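Local coordinates for protein SYE1 (Shewanella oneidensis, PDB 4AWT) that binds flavin mononucleotide as a member of the Old Yellow Enzyme group and probably transfers hydride between nicotinamide nucleotides and carbon-carbon double bonds, at residues A[62-67]-A[114-119]; A[69-74]-A[100-105]. The protein carries 1 engineered substitution. One frame throughout, in Å; residues are numbered along the deposited sequence.

Contact 1 of 2, residues A[62-67]-A[114-119]; sequences SPTAKG and DGQQPI
P63 and T64, at the corner of a turn, face D114 and Q116 of the loop that arches past them. The turn is of type I: A65 N is hydrogen-bonded to S62 O at 3.2 Å, with P63 and T64 in the two middle positions, and both side chains point toward segment 114-119. D114 closes on the proline through one carboxylate oxygen. D114 CB is still 5.5 Å from P63 CB; D114 CG, placed beside the backbone N and anti to the carbonyl carbon (chi1 -63°), is 4.5 Å from P63 CB; and D114 OD2 completes the approach, 3.4 Å from P63 CB. The other carboxylate oxygen, D114 OD1, stands 5.1 Å from P63 CB. One oxygen thus rests against an aliphatic corner of the pyrrolidine ring, in a van der Waals contact. The other touch, between carbon atoms, is looser. T64 brings its methyl to Q116, CG2 lying 4.0 Å from Q116 CG where the two side chains cross obliquely, but Q116 has an alternative conformer, so this touch may not be permanent. Beside these side chains a water joins the two backbones, giving a hydrogen bond to T64 O (3.0 Å) and accepting one from I119 N (3.2 Å), just where strand 119-120 begins. Away from the contact, P63 also leans on Y75, and K66 sends its ammonium to a salt bridge with D35. Two excursions from a (beta/alpha)8 barrel meet here at the surface: the beta turn belongs to the loop following the second barrel strand, 53-60, and its partner to the long loop following the third, 96-102.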
ATOM      1  N   SER A  62       5.199 -10.119  -9.117  1.00  6.00           N
ATOM      2  CA  SER A  62       6.072 -10.889  -9.987  1.00  6.59           C
ATOM      3  C   SER A  62       7.472 -10.821  -9.397  1.00  6.88           C
ATOM      4  O   SER A  62       7.747  -9.993  -8.498  1.00  7.12           O
ATOM      5  CB  SER A  62       6.119 -10.311 -11.390  1.00  7.18           C
ATOM      6  OG  SER A  62       6.847  -9.087 -11.361  1.00  7.86           O
ATOM      7  N   PRO A  63       8.408 -11.624  -9.905  1.00  8.17           N
ATOM      8  CA  PRO A  63       9.775 -11.538  -9.407  1.00  8.83           C
ATOM      9  C   PRO A  63      10.434 -10.190  -9.570  1.00  8.78           C
ATOM     10  O   PRO A  63      11.295  -9.824  -8.767  1.00 11.32           O
ATOM     11  CB  PRO A  63      10.501 -12.634 -10.218  1.00 11.06           C
ATOM     12  CG  PRO A  63       9.424 -13.629 -10.523  1.00 11.38           C
ATOM     13  CD  PRO A  63       8.189 -12.797 -10.762  1.00  9.91           C
ATOM     14  N   THR A  64      10.102  -9.451 -10.638  1.00  7.92           N
ATOM     15  CA  THR A  64      10.761  -8.190 -10.926  1.00  8.30           C
ATOM     16  C   THR A  64      10.014  -6.968 -10.395  1.00  7.46           C
ATOM     17  O   THR A  64      10.420  -5.854 -10.605  1.00  8.53           O
ATOM     18  CB  THR A  64      11.043  -8.018 -12.437  1.00  9.61           C
ATOM     19  OG1 THR A  64       9.847  -8.126 -13.168  1.00  9.92           O
ATOM     20  CG2 THR A  64      12.021  -9.081 -12.926  1.00 12.06           C
ATOM     21  N   ALA A  65       8.962  -7.256  -9.598  1.00  6.81           N
ATOM     22  CA  ALA A  65       8.145  -6.241  -8.960  1.00  6.17           C
ATOM     23  C   ALA A  65       8.611  -5.920  -7.508  1.00  6.28           C
ATOM     24  O   ALA A  65       8.062  -5.013  -6.894  1.00  6.48           O
ATOM     25  CB  ALA A  65       6.728  -6.681  -8.939  1.00  6.29           C
ATOM     26  N   LYS A  66       9.557  -6.680  -6.997  1.00  6.50           N
ATOM     27  CA  LYS A  66      10.049  -6.631  -5.620  1.00  6.40           C
ATOM     28  C   LYS A  66      11.091  -5.551  -5.430  1.00  6.76           C
ATOM     29  O   LYS A  66      11.988  -5.399  -6.286  1.00  7.55           O
ATOM     30  CB  LYS A  66      10.648  -7.990  -5.305  1.00  7.19           C
ATOM     31  CG  LYS A  66      11.185  -8.202  -3.920  1.00  7.66           C
ATOM     32  CD  LYS A  66      11.756  -9.617  -3.775  1.00  8.13           C
ATOM     33  CE  LYS A  66      12.530  -9.881  -2.523  1.00 10.79           C
ATOM     34  NZ  LYS A  66      13.010 -11.287  -2.548  1.00 10.40           N
ATOM     35  N   GLY A  67      11.000  -4.824  -4.307  1.00  6.57           N
ATOM     36  CA  GLY A  67      11.924  -3.778  -3.959  1.00  6.88           C
ATOM     37  C   GLY A  67      12.838  -4.006  -2.792  1.00  7.23           C
ATOM     38  O   GLY A  67      13.854  -3.331  -2.677  1.00  8.45           O
ATOM     39  N   ASP A 114      16.385 -10.796  -9.144  1.00 12.89           N
ATOM     40  CA  ASP A 114      17.024 -11.890  -9.937  1.00 15.13           C
ATOM     41  C   ASP A 114      18.092 -11.328 -10.847  1.00 12.51           C
ATOM     42  O   ASP A 114      18.374 -11.906 -11.913  1.00 14.93           O
ATOM     43  CB  ASP A 114      15.956 -12.700 -10.721  1.00 18.18           C
ATOM     44  CG  ASP A 114      14.923 -13.456  -9.924  1.00 21.92           C
ATOM     45  OD1 ASP A 114      15.283 -13.894  -8.793  1.00 29.46           O
ATOM     46  OD2 ASP A 114      13.763 -13.665 -10.399  1.00 29.41           O
ATOM     47  N   GLY A 115      18.730 -10.240 -10.455  1.00 11.84           N
ATOM     48  CA  GLY A 115      19.820  -9.644 -11.230  1.00 12.31           C
ATOM     49  C   GLY A 115      19.344  -8.751 -12.373  1.00 10.73           C
ATOM     50  O   GLY A 115      20.193  -8.215 -13.093  1.00 12.03           O
ATOM     51  N   GLN A 116      18.064  -8.627 -12.553  1.00  9.85           N
ATOM     52  CA  GLN A 116      17.508  -7.835 -13.641  0.62  9.19           C
ATOM     53  C   GLN A 116      17.695  -6.367 -13.367  1.00  8.74           C
ATOM     54  O   GLN A 116      17.761  -5.918 -12.240  1.00  9.31           O
ATOM     55  CB  GLN A 116      16.030  -8.099 -13.807  0.62 10.19           C
ATOM     56  CG  GLN A 116      15.674  -9.388 -14.553  0.62 10.95           C
ATOM     57  CD  GLN A 116      16.130  -9.331 -15.969  0.62 11.17           C
ATOM     58  OE1 GLN A 116      15.703  -8.518 -16.807  0.62 12.32           O
ATOM     59  NE2 GLN A 116      17.114 -10.175 -16.301  0.62 11.22           N
ATOM     60  N   GLN A 117      17.726  -5.562 -14.449  1.00  8.96           N
ATOM     61  CA  GLN A 117      17.665  -4.142 -14.326  1.00  8.11           C
ATOM     62  C   GLN A 117      16.239  -3.748 -13.976  1.00  7.70           C
ATOM     63  O   GLN A 117      15.270  -4.261 -14.525  1.00  8.66           O
ATOM     64  CB  GLN A 117      18.061  -3.522 -15.656  1.00  8.77           C
ATOM     65  CG  GLN A 117      18.109  -2.011 -15.599  1.00  8.67           C
ATOM     66  CD  GLN A 117      18.684  -1.383 -16.848  1.00  8.48           C
ATOM     67  OE1 GLN A 117      18.821  -2.021 -17.901  1.00  8.62           O
ATOM     68  NE2 GLN A 117      18.987  -0.115 -16.745  1.00 10.17           N
ATOM     69  N   PRO A 118      16.074  -2.779 -13.054  1.00  8.09           N
ATOM     70  CA  PRO A 118      14.718  -2.312 -12.744  1.00  7.92           C
ATOM     71  C   PRO A 118      14.044  -1.668 -13.942  1.00  7.67           C
ATOM     72  O   PRO A 118      14.732  -1.164 -14.839  1.00  8.15           O
ATOM     73  CB  PRO A 118      14.983  -1.279 -11.634  1.00  9.97           C
ATOM     74  CG  PRO A 118      16.274  -1.661 -11.044  1.00 10.62           C
ATOM     75  CD  PRO A 118      17.077  -2.122 -12.219  1.00  9.39           C
ATOM     76  N   ILE A 119      12.719  -1.610 -13.923  1.00  8.03           N
ATOM     77  CA  ILE A 119      11.947  -0.950 -14.951  1.00  7.71           C
ATOM     78  C   ILE A 119      11.244   0.267 -14.387  1.00  7.53           C
ATOM     79  O   ILE A 119      10.905   0.334 -13.196  1.00  8.36           O
ATOM     80  CB  ILE A 119      10.942  -1.881 -15.624  1.00  8.34           C
ATOM     81  CG1 ILE A 119       9.852  -2.438 -14.700  1.00  9.40           C
ATOM     82  CG2 ILE A 119      11.707  -3.038 -16.311  1.00 11.97           C
ATOM     83  CD1 ILE A 119       8.749  -3.206 -15.350  1.00 11.32           C
TER
HETATM   84  O   HOH W   1      11.510  -3.224 -11.474  1.00  9.23           O

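Contact 2 of 2, residues A[69-74]-A[100-105]; sequences AWTPGI and QLWHVG. With FMN (flavin mononucleotide), chain B.
The backbones of I74 and L101 keep 8.0 Å between their CA atoms, the closest pairing of the irregular segment 69-74 with the end of strand 96-102, and no hydrogen bond spans the gap. Side chains fill it instead. I74 and L101 cross at about a right angle, branch against branch, with I74 CG2 4.1 Å from L101 CD2; A166 of helix 153-172 packs on both. Three residues before I74, T71 presents its methyl to the edge of the W102 indole, near the ring plane, CG2 lying 4.2 Å from CZ3, while its hydroxyl is hydrogen-bonded to Q60. V104 CG1 sits over one face of the indole, and H181 stacks on the same ring. H103 is held by its own turn: G105 N donates to H103 ND1 in the imidazole plane at 3.0 Å. Q100 reaches the flavin. Its CG is anti to the backbone N (chi1 -173°) and the chain continues extended, so the amide arrives alongside the pyrimidine edge and pairs with it twice. FMN N3 donates to Q100 OE1 over 2.9 Å (161°), and Q100 NE2 donates to FMN O2 over 2.8 Å (168°). A leucine here would probably leave FMN N3 and O2 without these mates and the flavin edge less firmly fixed. E179 accepts a further hydrogen bond from NE2, which helps set which way round the amide lies. The pairing therefore reads both the donor and the acceptor of the flavin edge, and the N-H aimed at O2 is likely to favour negative charge there when the flavin is reduced.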
ATOM      1  N   ALA A  69      14.246  -6.873   0.463  1.00  8.35           N
ATOM      2  CA  ALA A  69      14.445  -8.263   0.806  1.00  8.29           C
ATOM      3  C   ALA A  69      13.253  -8.795   1.607  1.00  7.39           C
ATOM      4  O   ALA A  69      12.689  -8.137   2.465  1.00  7.68           O
ATOM      5  CB  ALA A  69      15.702  -8.430   1.635  1.00 11.09           C
ATOM      6  N   TRP A  70      12.920 -10.050   1.322  1.00  7.50           N
ATOM      7  CA  TRP A  70      12.065 -10.880   2.181  1.00  7.44           C
ATOM      8  C   TRP A  70      10.618 -10.384   2.229  1.00  6.55           C
ATOM      9  O   TRP A  70       9.895 -10.721   3.177  1.00  7.18           O
ATOM     10  CB  TRP A  70      12.609 -11.071   3.606  1.00  8.52           C
ATOM     11  CG  TRP A  70      14.097 -11.323   3.656  1.00  9.74           C
ATOM     12  CD1 TRP A  70      14.785 -12.298   2.956  1.00 11.48           C
ATOM     13  CD2 TRP A  70      15.046 -10.589   4.410  1.00 10.36           C
ATOM     14  NE1 TRP A  70      16.109 -12.211   3.266  1.00 12.64           N
ATOM     15  CE2 TRP A  70      16.307 -11.160   4.150  1.00 12.05           C
ATOM     16  CE3 TRP A  70      14.945  -9.506   5.269  1.00 13.38           C
ATOM     17  CZ2 TRP A  70      17.447 -10.655   4.742  1.00 16.02           C
ATOM     18  CZ3 TRP A  70      16.070  -9.003   5.858  1.00 17.35           C
ATOM     19  CH2 TRP A  70      17.316  -9.577   5.591  1.00 16.19           C
ATOM     20  N   THR A  71      10.161  -9.624   1.242  1.00  6.53           N
ATOM     21  CA  THR A  71       8.755  -9.283   1.176  1.00  6.32           C
ATOM     22  C   THR A  71       7.980 -10.418   0.550  1.00  6.14           C
ATOM     23  O   THR A  71       8.484 -11.140  -0.344  1.00  6.99           O
ATOM     24  CB  THR A  71       8.519  -7.948   0.447  1.00  6.11           C
ATOM     25  OG1 THR A  71       8.946  -8.038  -0.932  1.00  6.52           O
ATOM     26  CG2 THR A  71       9.314  -6.837   1.079  1.00  6.27           C
ATOM     27  N   PRO A  72       6.749 -10.667   0.986  1.00  6.14           N
ATOM     28  CA  PRO A  72       5.983 -11.793   0.474  1.00  6.50           C
ATOM     29  C   PRO A  72       5.449 -11.527  -0.899  1.00  6.21           C
ATOM     30  O   PRO A  72       4.946 -10.439  -1.175  1.00  7.17           O
ATOM     31  CB  PRO A  72       4.798 -11.881   1.473  1.00  6.81           C
ATOM     32  CG  PRO A  72       4.624 -10.431   1.930  1.00  6.99           C
ATOM     33  CD  PRO A  72       6.046  -9.913   2.044  1.00  6.59           C
ATOM     34  N   GLY A  73       5.500 -12.522  -1.787  1.00  6.22           N
ATOM     35  CA  GLY A  73       4.891 -12.406  -3.075  1.00  6.12           C
ATOM     36  C   GLY A  73       3.471 -12.907  -3.115  1.00  5.93           C
ATOM     37  O   GLY A  73       2.952 -13.494  -2.169  1.00  6.43           O
ATOM     38  N   ILE A  74       2.827 -12.711  -4.296  1.00  6.00           N
ATOM     39  CA  ILE A  74       1.474 -13.178  -4.517  1.00  6.25           C
ATOM     40  C   ILE A  74       1.327 -13.792  -5.894  1.00  6.95           C
ATOM     41  O   ILE A  74       0.242 -13.747  -6.488  1.00  7.89           O
ATOM     42  CB  ILE A  74       0.433 -12.102  -4.171  1.00  6.44           C
ATOM     43  CG1 ILE A  74      -0.973 -12.654  -3.971  1.00  7.38           C
ATOM     44  CG2 ILE A  74       0.478 -10.938  -5.151  1.00  6.94           C
ATOM     45  CD1 ILE A  74      -1.836 -11.767  -3.094  1.00  7.86           C
ATOM     46  N   GLN A 100      -2.351  -5.654  -0.697  1.00  4.99           N
ATOM     47  CA  GLN A 100      -1.767  -4.530  -1.424  1.00  4.76           C
ATOM     48  C   GLN A 100      -0.859  -5.052  -2.536  1.00  4.82           C
ATOM     49  O   GLN A 100       0.237  -5.523  -2.300  1.00  5.82           O
ATOM     50  CB  GLN A 100      -0.996  -3.571  -0.533  1.00  5.11           C
ATOM     51  CG  GLN A 100      -0.592  -2.366  -1.377  1.00  5.43           C
ATOM     52  CD  GLN A 100       0.334  -1.424  -0.692  1.00  4.99           C
ATOM     53  OE1 GLN A 100       1.463  -1.790  -0.314  1.00  5.49           O
ATOM     54  NE2 GLN A 100      -0.077  -0.169  -0.566  1.00  5.21           N
ATOM     55  N   LEU A 101      -1.337  -4.953  -3.790  1.00  5.10           N
ATOM     56  CA  LEU A 101      -0.572  -5.439  -4.937  1.00  4.96           C
ATOM     57  C   LEU A 101       0.517  -4.440  -5.284  1.00  4.93           C
ATOM     58  O   LEU A 101       0.237  -3.260  -5.526  1.00  5.37           O
ATOM     59  CB  LEU A 101      -1.495  -5.653  -6.121  1.00  5.35           C
ATOM     60  CG  LEU A 101      -2.695  -6.548  -5.883  1.00  5.75           C
ATOM     61  CD1 LEU A 101      -3.462  -6.736  -7.193  1.00  6.78           C
ATOM     62  CD2 LEU A 101      -2.306  -7.892  -5.293  1.00  6.98           C
ATOM     63  N   TRP A 102       1.756  -4.934  -5.344  1.00  5.17           N
ATOM     64  CA  TRP A 102       2.927  -4.068  -5.403  1.00  5.13           C
ATOM     65  C   TRP A 102       3.760  -4.316  -6.666  1.00  5.23           C
ATOM     66  O   TRP A 102       4.136  -5.453  -6.961  1.00  5.72           O
ATOM     67  CB  TRP A 102       3.826  -4.306  -4.195  1.00  5.86           C
ATOM     68  CG  TRP A 102       4.663  -3.156  -3.754  1.00  5.53           C
ATOM     69  CD1 TRP A 102       4.701  -1.866  -4.185  1.00  5.75           C
ATOM     70  CD2 TRP A 102       5.577  -3.241  -2.659  1.00  5.86           C
ATOM     71  NE1 TRP A 102       5.581  -1.141  -3.415  1.00  6.06           N
ATOM     72  CE2 TRP A 102       6.107  -1.956  -2.465  1.00  6.19           C
ATOM     73  CE3 TRP A 102       5.963  -4.281  -1.805  1.00  6.24           C
ATOM     74  CZ2 TRP A 102       7.010  -1.693  -1.431  1.00  7.59           C
ATOM     75  CZ3 TRP A 102       6.845  -3.988  -0.786  1.00  7.28           C
ATOM     76  CH2 TRP A 102       7.345  -2.750  -0.615  1.00  8.03           C
ATOM     77  N   HIS A 103       4.140  -3.221  -7.317  1.00  5.29           N
ATOM     78  CA  HIS A 103       5.266  -3.208  -8.257  1.00  5.56           C
ATOM     79  C   HIS A 103       6.052  -1.952  -7.939  1.00  5.42           C
ATOM     80  O   HIS A 103       5.538  -0.837  -8.029  1.00  5.82           O
ATOM     81  CB  HIS A 103       4.840  -3.227  -9.724  1.00  5.58           C
ATOM     82  CG  HIS A 103       5.970  -3.554 -10.665  1.00  5.71           C
ATOM     83  ND1 HIS A 103       7.153  -2.960 -10.634  1.00  6.06           N
ATOM     84  CD2 HIS A 103       5.987  -4.517 -11.615  1.00  6.49           C
ATOM     85  CE1 HIS A 103       7.905  -3.501 -11.566  1.00  6.40           C
ATOM     86  NE2 HIS A 103       7.228  -4.456 -12.189  1.00  6.56           N
ATOM     87  N   VAL A 104       7.313  -2.139  -7.542  1.00  5.58           N
ATOM     88  CA  VAL A 104       8.145  -1.039  -7.115  1.00  5.84           C
ATOM     89  C   VAL A 104       8.779  -0.243  -8.239  1.00  5.71           C
ATOM     90  O   VAL A 104       9.330   0.843  -7.989  1.00  6.06           O
ATOM     91  CB  VAL A 104       9.256  -1.527  -6.173  1.00  6.28           C
ATOM     92  CG1 VAL A 104       8.665  -2.187  -4.933  1.00  6.48           C
ATOM     93  CG2 VAL A 104      10.241  -2.435  -6.920  1.00  6.06           C
ATOM     94  N   GLY A 105       8.781  -0.729  -9.450  1.00  6.08           N
ATOM     95  CA  GLY A 105       9.441  -0.085 -10.567  1.00  6.07           C
ATOM     96  C   GLY A 105      10.880   0.105 -10.254  1.00  6.25           C
ATOM     97  O   GLY A 105      11.616  -0.826  -9.898  1.00  6.84           O
TER
HETATM   98  N1  FMN B 500       2.974   1.846   2.698  1.00  5.18           N
HETATM   99  C2  FMN B 500       2.526   1.100   1.695  1.00  5.20           C
HETATM  100  O2  FMN B 500       1.666   1.527   0.879  1.00  5.40           O
HETATM  101  N3  FMN B 500       3.003  -0.191   1.519  1.00  5.40           N
HETATM  102  C4  FMN B 500       3.947  -0.766   2.355  1.00  5.30           C
HETATM  103  O4  FMN B 500       4.245  -1.978   2.186  1.00  6.06           O
HETATM  104  C4A FMN B 500       4.486   0.067   3.332  1.00  5.42           C
HETATM  105  N5  FMN B 500       5.509  -0.390   4.161  1.00  6.04           N
HETATM  106  C5A FMN B 500       5.718   0.306   5.382  1.00  5.73           C
HETATM  107  C6  FMN B 500       6.518  -0.244   6.353  1.00  6.52           C
HETATM  108  C7  FMN B 500       6.732   0.399   7.596  1.00  6.70           C
HETATM  109  C7M FMN B 500       7.523  -0.327   8.657  1.00  8.76           C
HETATM  110  C8  FMN B 500       6.163   1.621   7.795  1.00  6.42           C
HETATM  111  C8M FMN B 500       6.313   2.364   9.107  1.00  8.28           C
HETATM  112  C9  FMN B 500       5.350   2.201   6.800  1.00  6.03           C
HETATM  113  C9A FMN B 500       5.110   1.549   5.589  1.00  5.63           C
HETATM  114  N10 FMN B 500       4.249   2.097   4.616  1.00  5.60           N
HETATM  115  C10 FMN B 500       3.890   1.329   3.525  1.00  5.36           C
HETATM  116  C1' FMN B 500       3.577   3.372   4.886  1.00  5.53           C
HETATM  117  C2' FMN B 500       2.405   3.249   5.877  1.00  5.16           C
HETATM  118  O2' FMN B 500       1.323   2.546   5.290  1.00  5.37           O
HETATM  119  C3' FMN B 500       1.858   4.598   6.302  1.00  5.38           C
HETATM  120  O3' FMN B 500       1.247   5.289   5.224  1.00  5.56           O
HETATM  121  C4' FMN B 500       2.882   5.530   6.974  1.00  5.69           C
HETATM  122  O4' FMN B 500       3.676   4.841   7.928  1.00  5.99           O
HETATM  123  C5' FMN B 500       2.240   6.775   7.555  1.00  5.87           C
HETATM  124  O5' FMN B 500       1.307   6.447   8.599  1.00  5.68           O
HETATM  125  P   FMN B 500       1.765   6.567  10.143  1.00  5.71           P
HETATM  126  O1P FMN B 500       2.803   5.495  10.367  1.00  5.88           O
HETATM  127  O2P FMN B 500       2.329   7.957  10.342  1.00  6.22           O
HETATM  128  O3P FMN B 500       0.483   6.315  10.896  1.00  5.95           O

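The chain between the segments of contact 1 contains both segments of contact 2, and the centres are about 10 Å apart. A65, which ends the turn of contact 1, joins them: its O is 3.0 Å from V104 N, a probable hydrogen bond, and its CB packs 3.5 Å from H103 CD2. K66 O adds a further touch, 3.5 Å from V104 CG2. The two differ in depth. Contact 1 is a surface meeting of loops away from the FMN pocket, whereas contact 2 is buried and holds Q100 of that pocket. Both join the chain after the second barrel strand to the third strand or its following loop, one beside the cofactor and one farther out.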